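Local coordinates for protein glycoside hydrolase family 31 (Trueperella pyogenes, PDB 5I0E) that probably hydrolyses alpha-glucosidic linkages, and holds bound glucose in its TIM-barrel domain, at residues 295-300 with 320-325; 527-532 with 559-564. All blocks are in the same frame, centred on the assembly; numbering follows the deposited sequence.

Contact 1 (295-300 with 320-325)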
ATOM      1  N   PHE A 295       1.403  17.560  11.711  1.00 27.83           N
ATOM      2  CA  PHE A 295       2.807  17.372  12.124  1.00 27.66           C
ATOM      3  C   PHE A 295       3.001  17.148  13.605  1.00 27.56           C
ATOM      4  O   PHE A 295       4.119  16.881  14.029  1.00 27.50           O
ATOM      5  CB  PHE A 295       3.684  18.517  11.617  1.00 28.40           C
ATOM      6  CG  PHE A 295       3.792  18.552  10.122  1.00 28.79           C
ATOM      7  CD1 PHE A 295       4.382  17.506   9.439  1.00 28.07           C
ATOM      8  CD2 PHE A 295       3.277  19.623   9.386  1.00 30.16           C
ATOM      9  CE1 PHE A 295       4.478  17.527   8.057  1.00 28.88           C
ATOM     10  CE2 PHE A 295       3.369  19.645   7.992  1.00 30.55           C
ATOM     11  CZ  PHE A 295       3.965  18.593   7.326  1.00 29.72           C
ATOM     12  N   GLY A 296       1.928  17.222  14.394  1.00 27.68           N
ATOM     13  CA  GLY A 296       2.001  16.771  15.788  1.00 27.64           C
ATOM     14  C   GLY A 296       1.978  15.244  15.910  1.00 26.92           C
ATOM     15  O   GLY A 296       1.919  14.523  14.897  1.00 25.90           O
ATOM     16  N   LEU A 297       2.047  14.755  17.151  1.00 27.20           N
ATOM     17  CA  LEU A 297       1.995  13.317  17.423  1.00 26.94           C
ATOM     18  C   LEU A 297       0.558  12.805  17.195  1.00 26.78           C
ATOM     19  O   LEU A 297      -0.399  13.433  17.637  1.00 27.64           O
ATOM     20  CB  LEU A 297       2.477  12.999  18.841  1.00 27.18           C
ATOM     21  CG  LEU A 297       2.355  11.538  19.283  1.00 26.87           C
ATOM     22  CD1 LEU A 297       3.214  10.641  18.422  1.00 26.62           C
ATOM     23  CD2 LEU A 297       2.730  11.401  20.745  1.00 27.62           C
ATOM     24  N   TRP A 298       0.442  11.709  16.457  1.00 26.36           N
ATOM     25  CA  TRP A 298      -0.810  10.996  16.233  1.00 26.62           C
ATOM     26  C   TRP A 298      -0.889   9.803  17.201  1.00 26.26           C
ATOM     27  O   TRP A 298      -0.004   8.963  17.217  1.00 25.06           O
ATOM     28  CB  TRP A 298      -0.896  10.456  14.821  1.00 26.53           C
ATOM     29  CG  TRP A 298      -1.068  11.399  13.700  1.00 27.47           C
ATOM     30  CD1 TRP A 298      -0.388  12.555  13.486  1.00 28.30           C
ATOM     31  CD2 TRP A 298      -1.924  11.226  12.587  1.00 28.00           C
ATOM     32  NE1 TRP A 298      -0.785  13.136  12.323  1.00 28.93           N
ATOM     33  CE2 TRP A 298      -1.740  12.348  11.745  1.00 28.89           C
ATOM     34  CE3 TRP A 298      -2.857  10.246  12.224  1.00 27.95           C
ATOM     35  CZ2 TRP A 298      -2.457  12.525  10.550  1.00 29.54           C
ATOM     36  CZ3 TRP A 298      -3.566  10.407  11.042  1.00 28.60           C
ATOM     37  CH2 TRP A 298      -3.361  11.547  10.212  1.00 29.52           C
ATOM     38  N   ALA A 299      -1.957   9.780  18.009  1.00 26.83           N
ATOM     39  CA  ALA A 299      -2.244   8.696  18.937  1.00 27.00           C
ATOM     40  C   ALA A 299      -3.293   7.773  18.324  1.00 26.66           C
ATOM     41  O   ALA A 299      -4.267   8.225  17.721  1.00 26.71           O
ATOM     42  CB  ALA A 299      -2.723   9.247  20.277  1.00 27.48           C
ATOM     43  N   SER A 300      -3.073   6.478  18.473  1.00 26.85           N
ATOM     44  CA  SER A 300      -3.971   5.464  17.927  1.00 26.94           C
ATOM     45  C   SER A 300      -3.830   4.149  18.718  1.00 26.86           C
ATOM     46  O   SER A 300      -2.763   3.818  19.239  1.00 26.41           O
ATOM     47  CB  SER A 300      -3.670   5.224  16.441  1.00 26.80           C
ATOM     48  OG  SER A 300      -4.635   4.343  15.857  1.00 27.50           O
ATOM     49  N   GLU A 320       0.641  13.988  31.431  1.00 38.70           N
ATOM     50  CA  GLU A 320       2.031  13.603  31.295  1.00 37.17           C
ATOM     51  C   GLU A 320       2.863  14.619  30.516  1.00 36.15           C
ATOM     52  O   GLU A 320       4.079  14.462  30.436  1.00 36.12           O
ATOM     53  CB  GLU A 320       2.127  12.230  30.629  1.00 36.17           C
ATOM     54  CG  GLU A 320       1.499  11.090  31.414  1.00 36.35           C
ATOM     55  CD  GLU A 320       2.316  10.651  32.612  1.00 37.46           C
ATOM     56  OE1 GLU A 320       3.353  11.273  32.933  1.00 37.59           O
ATOM     57  OE2 GLU A 320       1.895   9.662  33.246  1.00 38.43           O
ATOM     58  N   GLY A 321       2.241  15.657  29.960  1.00 35.10           N
ATOM     59  CA  GLY A 321       2.947  16.617  29.126  1.00 34.64           C
ATOM     60  C   GLY A 321       3.437  16.033  27.806  1.00 33.44           C
ATOM     61  O   GLY A 321       4.511  16.392  27.327  1.00 33.34           O
ATOM     62  N   ILE A 322       2.686  15.106  27.229  1.00 32.45           N
ATOM     63  CA  ILE A 322       3.064  14.520  25.930  1.00 31.91           C
ATOM     64  C   ILE A 322       1.942  14.879  24.987  1.00 31.65           C
ATOM     65  O   ILE A 322       0.966  14.124  24.869  1.00 31.26           O
ATOM     66  CB  ILE A 322       3.325  12.999  25.998  1.00 31.44           C
ATOM     67  CG1 ILE A 322       4.526  12.734  26.906  1.00 31.82           C
ATOM     68  CG2 ILE A 322       3.630  12.428  24.609  1.00 30.58           C
ATOM     69  CD1 ILE A 322       4.673  11.289  27.308  1.00 31.76           C
ATOM     70  N   PRO A 323       2.052  16.063  24.350  1.00 32.46           N
ATOM     71  CA  PRO A 323       0.922  16.576  23.610  1.00 32.61           C
ATOM     72  C   PRO A 323       0.680  15.757  22.361  1.00 31.69           C
ATOM     73  O   PRO A 323       1.618  15.282  21.712  1.00 30.99           O
ATOM     74  CB  PRO A 323       1.335  18.005  23.269  1.00 33.31           C
ATOM     75  CG  PRO A 323       2.815  17.929  23.197  1.00 33.47           C
ATOM     76  CD  PRO A 323       3.183  17.011  24.322  1.00 33.29           C
ATOM     77  N   VAL A 324      -0.590  15.568  22.071  1.00 32.13           N
ATOM     78  CA  VAL A 324      -1.017  14.858  20.889  1.00 32.12           C
ATOM     79  C   VAL A 324      -1.780  15.866  20.048  1.00 32.26           C
ATOM     80  O   VAL A 324      -2.470  16.723  20.593  1.00 33.40           O
ATOM     81  CB  VAL A 324      -1.833  13.620  21.307  1.00 32.39           C
ATOM     82  CG1 VAL A 324      -3.260  13.967  21.697  1.00 32.95           C
ATOM     83  CG2 VAL A 324      -1.833  12.602  20.209  1.00 32.28           C
ATOM     84  N   SER A 325      -1.613  15.818  18.726  1.00 32.02           N
ATOM     85  CA  SER A 325      -2.398  16.694  17.819  1.00 31.85           C
ATOM     86  C   SER A 325      -3.532  15.969  17.049  1.00 30.12           C
ATOM     87  O   SER A 325      -4.411  16.606  16.517  1.00 30.54           O
ATOM     88  CB  SER A 325      -1.452  17.478  16.893  1.00 32.43           C
ATOM     89  OG  SER A 325      -1.061  16.710  15.769  1.00 33.77           O
TER
HETATM   90  O   HOH W   1       2.296  16.446  19.230  1.00 39.97           O
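The backbones of Leu297 and Ser325 meet at a steep angle, the touching parts running 102° apart, and are joined by one hydrogen bond, Ser325 N to Leu297 O (2.9 Å), whose donor lies in the carbonyl plane. A water extends this link: it accepts from Leu297 N and donates to Pro323 O, at 2.7 Å and 2.8 Å. Val324 meets two residues of the strand. With CG1 held between the backbone N and the carbonyl carbon (chi1 79°), its CG2 is turned anti to the N and presses on Ala299 CB at 3.5 Å, tighter than usual for two carbons. The same methyl lies 3.1 Å from Leu297 O.

Topologically, this is the return of a beta-alpha-beta crossover: strand 297-300 leads to helix 307-320, a Schellman motif at Gly321 ends the helix, and residues 322-325 bring the chain to strand 326-329, which pairs with Ala299. Leu297 CD2 meets Ile322 CG2 at 4.1 Å, the two side chains crossing obliquely beside helix 617-646, on which Ile322 also rests. Ser325 OG, hydrogen-bonded to Trp293 O, lies 3.1 Å from Gly296 CA; a beta carbon on Gly296 would clash with it.

Contact 2 (527-532 with 559-564); sequences LYWAGD and GWDLAG. With GLC (alpha-D-glucopyranose), chain B.
Tyr528 and Ala530 are bonded to Gly559 through the backbone, on either side of the parallel bridge Trp529-Gly559, in strands whose segments diverge by 37°. Gly559 N donates to Tyr528 O at 2.8 Å, and Ala530 N returns a weak bond to Gly559 O at 3.0 Å. Between them the CA-H of Trp529 points at the same Gly559 O, with CA 3.1 Å from it.

The polar side-chain contacts gather toward the carboxyl ends of the strands. Asp561 CG lies beside its backbone N (chi1 -58°), which brings the carboxylate obliquely up to the Trp529 indole, their planes 23° apart; OD1 comes within 3.4 Å of Trp529 CD1 and is hydrogen-bonded to Gln589. One water accepts from Trp529 NE1 at 2.9 Å, can donate to Asp561 OD2 and Asp532 OD1, and lies 2.7 Å from glucose O3. A second water bridges Gly531 O to Asp561 N.

Asp532 grips glucose through both carboxylate oxygens: O2 donates to OD1 at 2.6 Å and O1 to OD2 at 3.0 Å. Glu330, His591 and Lys465 complete the site. The sugar's O2 and C2 sit at the edge of the Trp529 ring. Were Trp529 replaced by an alanine, the water shared with Asp532 and Asp561 would probably lose its indole donor, and a gap would open beside the sugar.

Apolar contact is slight, Ala530 CB against Trp560 CB. The two strands belong to one beta-alpha-beta unit with helix 537-551 between them. Trp560 turns outward, onto helix 572-583 and the Phe540 ring, whereas the Trp529 indole is flanked by Lys465 (cation-pi) and Phe514. Strand 514-515 pairs with strand 527-529 on one side, and strand 587-590 lies next to strand 558-561 on the other.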
ATOM      1  N   LEU A 527      -2.581  11.366   2.992  1.00 29.21           N
ATOM      2  CA  LEU A 527      -1.394  10.907   3.729  1.00 28.71           C
ATOM      3  C   LEU A 527      -1.330   9.421   3.553  1.00 28.49           C
ATOM      4  O   LEU A 527      -2.342   8.801   3.165  1.00 28.49           O
ATOM      5  CB  LEU A 527      -1.530  11.224   5.223  1.00 28.47           C
ATOM      6  CG  LEU A 527      -1.324  12.664   5.707  1.00 29.67           C
ATOM      7  CD1 LEU A 527      -1.921  13.738   4.820  1.00 30.36           C
ATOM      8  CD2 LEU A 527      -1.852  12.807   7.121  1.00 30.09           C
ATOM      9  N   TYR A 528      -0.155   8.860   3.871  1.00 28.03           N
ATOM     10  CA  TYR A 528       0.139   7.440   3.731  1.00 27.51           C
ATOM     11  C   TYR A 528       0.900   6.900   4.956  1.00 27.23           C
ATOM     12  O   TYR A 528       1.662   7.636   5.568  1.00 28.17           O
ATOM     13  CB  TYR A 528       0.872   7.194   2.391  1.00 28.40           C
ATOM     14  CG  TYR A 528      -0.073   7.431   1.257  1.00 28.76           C
ATOM     15  CD1 TYR A 528      -0.270   8.714   0.737  1.00 29.42           C
ATOM     16  CD2 TYR A 528      -0.874   6.387   0.773  1.00 28.98           C
ATOM     17  CE1 TYR A 528      -1.231   8.945  -0.259  1.00 30.32           C
ATOM     18  CE2 TYR A 528      -1.805   6.603  -0.237  1.00 29.57           C
ATOM     19  CZ  TYR A 528      -1.996   7.878  -0.740  1.00 30.23           C
ATOM     20  OH  TYR A 528      -2.953   8.078  -1.719  1.00 31.85           O
ATOM     21  N   TRP A 529       0.628   5.659   5.368  1.00 26.38           N
ATOM     22  CA  TRP A 529       1.444   4.953   6.387  1.00 25.87           C
ATOM     23  C   TRP A 529       1.876   3.615   5.828  1.00 25.90           C
ATOM     24  O   TRP A 529       1.238   3.098   4.922  1.00 25.53           O
ATOM     25  CB  TRP A 529       0.726   4.823   7.756  1.00 25.54           C
ATOM     26  CG  TRP A 529      -0.085   3.552   8.041  1.00 25.66           C
ATOM     27  CD1 TRP A 529       0.306   2.497   8.802  1.00 25.98           C
ATOM     28  CD2 TRP A 529      -1.425   3.255   7.623  1.00 26.08           C
ATOM     29  NE1 TRP A 529      -0.679   1.542   8.857  1.00 25.63           N
ATOM     30  CE2 TRP A 529      -1.752   1.979   8.136  1.00 26.01           C
ATOM     31  CE3 TRP A 529      -2.403   3.959   6.881  1.00 26.39           C
ATOM     32  CZ2 TRP A 529      -3.005   1.382   7.921  1.00 26.16           C
ATOM     33  CZ3 TRP A 529      -3.644   3.362   6.667  1.00 26.20           C
ATOM     34  CH2 TRP A 529      -3.928   2.084   7.175  1.00 26.04           C
ATOM     35  N   ALA A 530       2.944   3.050   6.388  1.00 26.34           N
ATOM     36  CA  ALA A 530       3.611   1.844   5.836  1.00 26.62           C
ATOM     37  C   ALA A 530       2.934   0.485   6.101  1.00 26.71           C
ATOM     38  O   ALA A 530       3.433  -0.544   5.645  1.00 26.80           O
ATOM     39  CB  ALA A 530       5.051   1.794   6.308  1.00 26.79           C
ATOM     40  N   GLY A 531       1.791   0.489   6.790  1.00 26.04           N
ATOM     41  CA  GLY A 531       1.022  -0.718   7.044  1.00 26.47           C
ATOM     42  C   GLY A 531       1.435  -1.529   8.264  1.00 27.02           C
ATOM     43  O   GLY A 531       1.954  -0.990   9.237  1.00 26.93           O
ATOM     44  N   ASP A 532       1.200  -2.840   8.193  1.00 27.84           N
ATOM     45  CA  ASP A 532       1.246  -3.734   9.343  1.00 28.30           C
ATOM     46  C   ASP A 532       2.605  -4.379   9.526  1.00 29.41           C
ATOM     47  O   ASP A 532       3.121  -5.000   8.594  1.00 30.67           O
ATOM     48  CB  ASP A 532       0.200  -4.844   9.158  1.00 28.78           C
ATOM     49  CG  ASP A 532      -1.221  -4.315   9.120  1.00 28.80           C
ATOM     50  OD1 ASP A 532      -1.429  -3.125   9.441  1.00 28.71           O
ATOM     51  OD2 ASP A 532      -2.142  -5.080   8.767  1.00 29.39           O
ATOM     52  N   GLY A 559       4.030   8.095   6.997  1.00 26.20           N
ATOM     53  CA  GLY A 559       4.356   7.664   8.359  1.00 26.03           C
ATOM     54  C   GLY A 559       4.405   6.160   8.490  1.00 26.09           C
ATOM     55  O   GLY A 559       4.312   5.419   7.518  1.00 25.98           O
ATOM     56  N   TRP A 560       4.545   5.709   9.721  1.00 26.45           N
ATOM     57  CA  TRP A 560       4.537   4.269  10.045  1.00 26.08           C
ATOM     58  C   TRP A 560       4.077   4.106  11.489  1.00 25.36           C
ATOM     59  O   TRP A 560       4.022   5.089  12.226  1.00 25.01           O
ATOM     60  CB  TRP A 560       5.928   3.675   9.847  1.00 26.30           C
ATOM     61  CG  TRP A 560       6.981   4.186  10.796  1.00 26.72           C
ATOM     62  CD1 TRP A 560       7.325   5.490  11.024  1.00 27.09           C
ATOM     63  CD2 TRP A 560       7.867   3.398  11.602  1.00 27.05           C
ATOM     64  NE1 TRP A 560       8.361   5.558  11.931  1.00 27.42           N
ATOM     65  CE2 TRP A 560       8.702   4.284  12.304  1.00 27.41           C
ATOM     66  CE3 TRP A 560       8.009   2.033  11.823  1.00 27.67           C
ATOM     67  CZ2 TRP A 560       9.658   3.846  13.221  1.00 27.79           C
ATOM     68  CZ3 TRP A 560       8.990   1.600  12.715  1.00 28.03           C
ATOM     69  CH2 TRP A 560       9.797   2.508  13.394  1.00 28.02           C
ATOM     70  N   ASP A 561       3.749   2.874  11.878  1.00 25.27           N
ATOM     71  CA  ASP A 561       3.403   2.539  13.273  1.00 24.96           C
ATOM     72  C   ASP A 561       4.715   2.400  14.033  1.00 24.96           C
ATOM     73  O   ASP A 561       5.384   1.368  13.934  1.00 24.41           O
ATOM     74  CB  ASP A 561       2.633   1.230  13.354  1.00 25.45           C
ATOM     75  CG  ASP A 561       1.325   1.238  12.535  1.00 25.91           C
ATOM     76  OD1 ASP A 561       0.832   2.317  12.121  1.00 25.22           O
ATOM     77  OD2 ASP A 561       0.805   0.130  12.294  1.00 25.92           O
ATOM     78  N   LEU A 562       5.108   3.441  14.761  1.00 24.39           N
ATOM     79  CA  LEU A 562       6.438   3.455  15.348  1.00 24.95           C
ATOM     80  C   LEU A 562       6.656   2.253  16.291  1.00 25.72           C
ATOM     81  O   LEU A 562       5.792   1.930  17.135  1.00 26.20           O
ATOM     82  CB  LEU A 562       6.714   4.781  16.047  1.00 25.14           C
ATOM     83  CG  LEU A 562       6.019   5.178  17.349  1.00 25.27           C
ATOM     84  CD1 LEU A 562       6.774   4.689  18.572  1.00 26.05           C
ATOM     85  CD2 LEU A 562       5.932   6.693  17.413  1.00 25.28           C
ATOM     86  N   ALA A 563       7.774   1.554  16.095  1.00 25.83           N
ATOM     87  CA  ALA A 563       8.126   0.365  16.886  1.00 26.52           C
ATOM     88  C   ALA A 563       7.230  -0.864  16.676  1.00 26.59           C
ATOM     89  O   ALA A 563       7.366  -1.840  17.398  1.00 27.00           O
ATOM     90  CB  ALA A 563       8.208   0.726  18.379  1.00 26.61           C
ATOM     91  N   GLY A 564       6.337  -0.829  15.688  1.00 26.28           N
ATOM     92  CA  GLY A 564       5.495  -1.977  15.339  1.00 26.56           C
ATOM     93  C   GLY A 564       4.163  -1.943  16.066  1.00 26.73           C
ATOM     94  O   GLY A 564       4.094  -1.446  17.196  1.00 26.39           O
TER
HETATM   95  C1  GLC B   1      -5.729  -3.060   9.051  1.00 30.33           C
HETATM   96  C2  GLC B   1      -4.816  -1.873   9.347  1.00 30.01           C
HETATM   97  C3  GLC B   1      -4.516  -1.775  10.836  1.00 28.76           C
HETATM   98  C4  GLC B   1      -5.835  -1.664  11.603  1.00 28.34           C
HETATM   99  C5  GLC B   1      -6.760  -2.828  11.265  1.00 27.81           C
HETATM  100  C6  GLC B   1      -8.118  -2.571  11.917  1.00 27.56           C
HETATM  101  O1  GLC B   1      -4.996  -4.243   9.344  1.00 37.91           O
HETATM  102  O2  GLC B   1      -3.610  -2.002   8.597  1.00 29.35           O
HETATM  103  O3  GLC B   1      -3.709  -0.618  11.075  1.00 27.95           O
HETATM  104  O4  GLC B   1      -5.619  -1.607  13.026  1.00 26.62           O
HETATM  105  O5  GLC B   1      -6.919  -3.003   9.849  1.00 28.79           O
HETATM  106  O6  GLC B   1      -8.942  -3.743  11.803  1.00 27.70           O
HETATM  107  O   HOH W   2      -1.037  -0.643  10.662  1.00 18.89           O
HETATM  108  O   HOH W   3       3.513   1.091   9.781  1.00 23.80           O

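In the fold
Contact 1 closes along the chain before contact 2 opens, and both belong to the eight-stranded parallel sheet of the TIM-barrel domain. Their centres are 16 Å apart. Strand 587-590 lies between strands 297-300 and 558-561 and bonds to both sides. Across the interior the contacts touch directly, Trp298 CZ2 packing on Leu527 CD2 at 3.5 Å, and the Phe514 ring meets both Trp298 and Trp529. Contact 1 lies where strands begin, and its centre is about 25 Å from that of the chain; contact 2 reaches the carboxyl ends of its strands, where glucose is bound, consistent with the usual active-site position in TIM barrels.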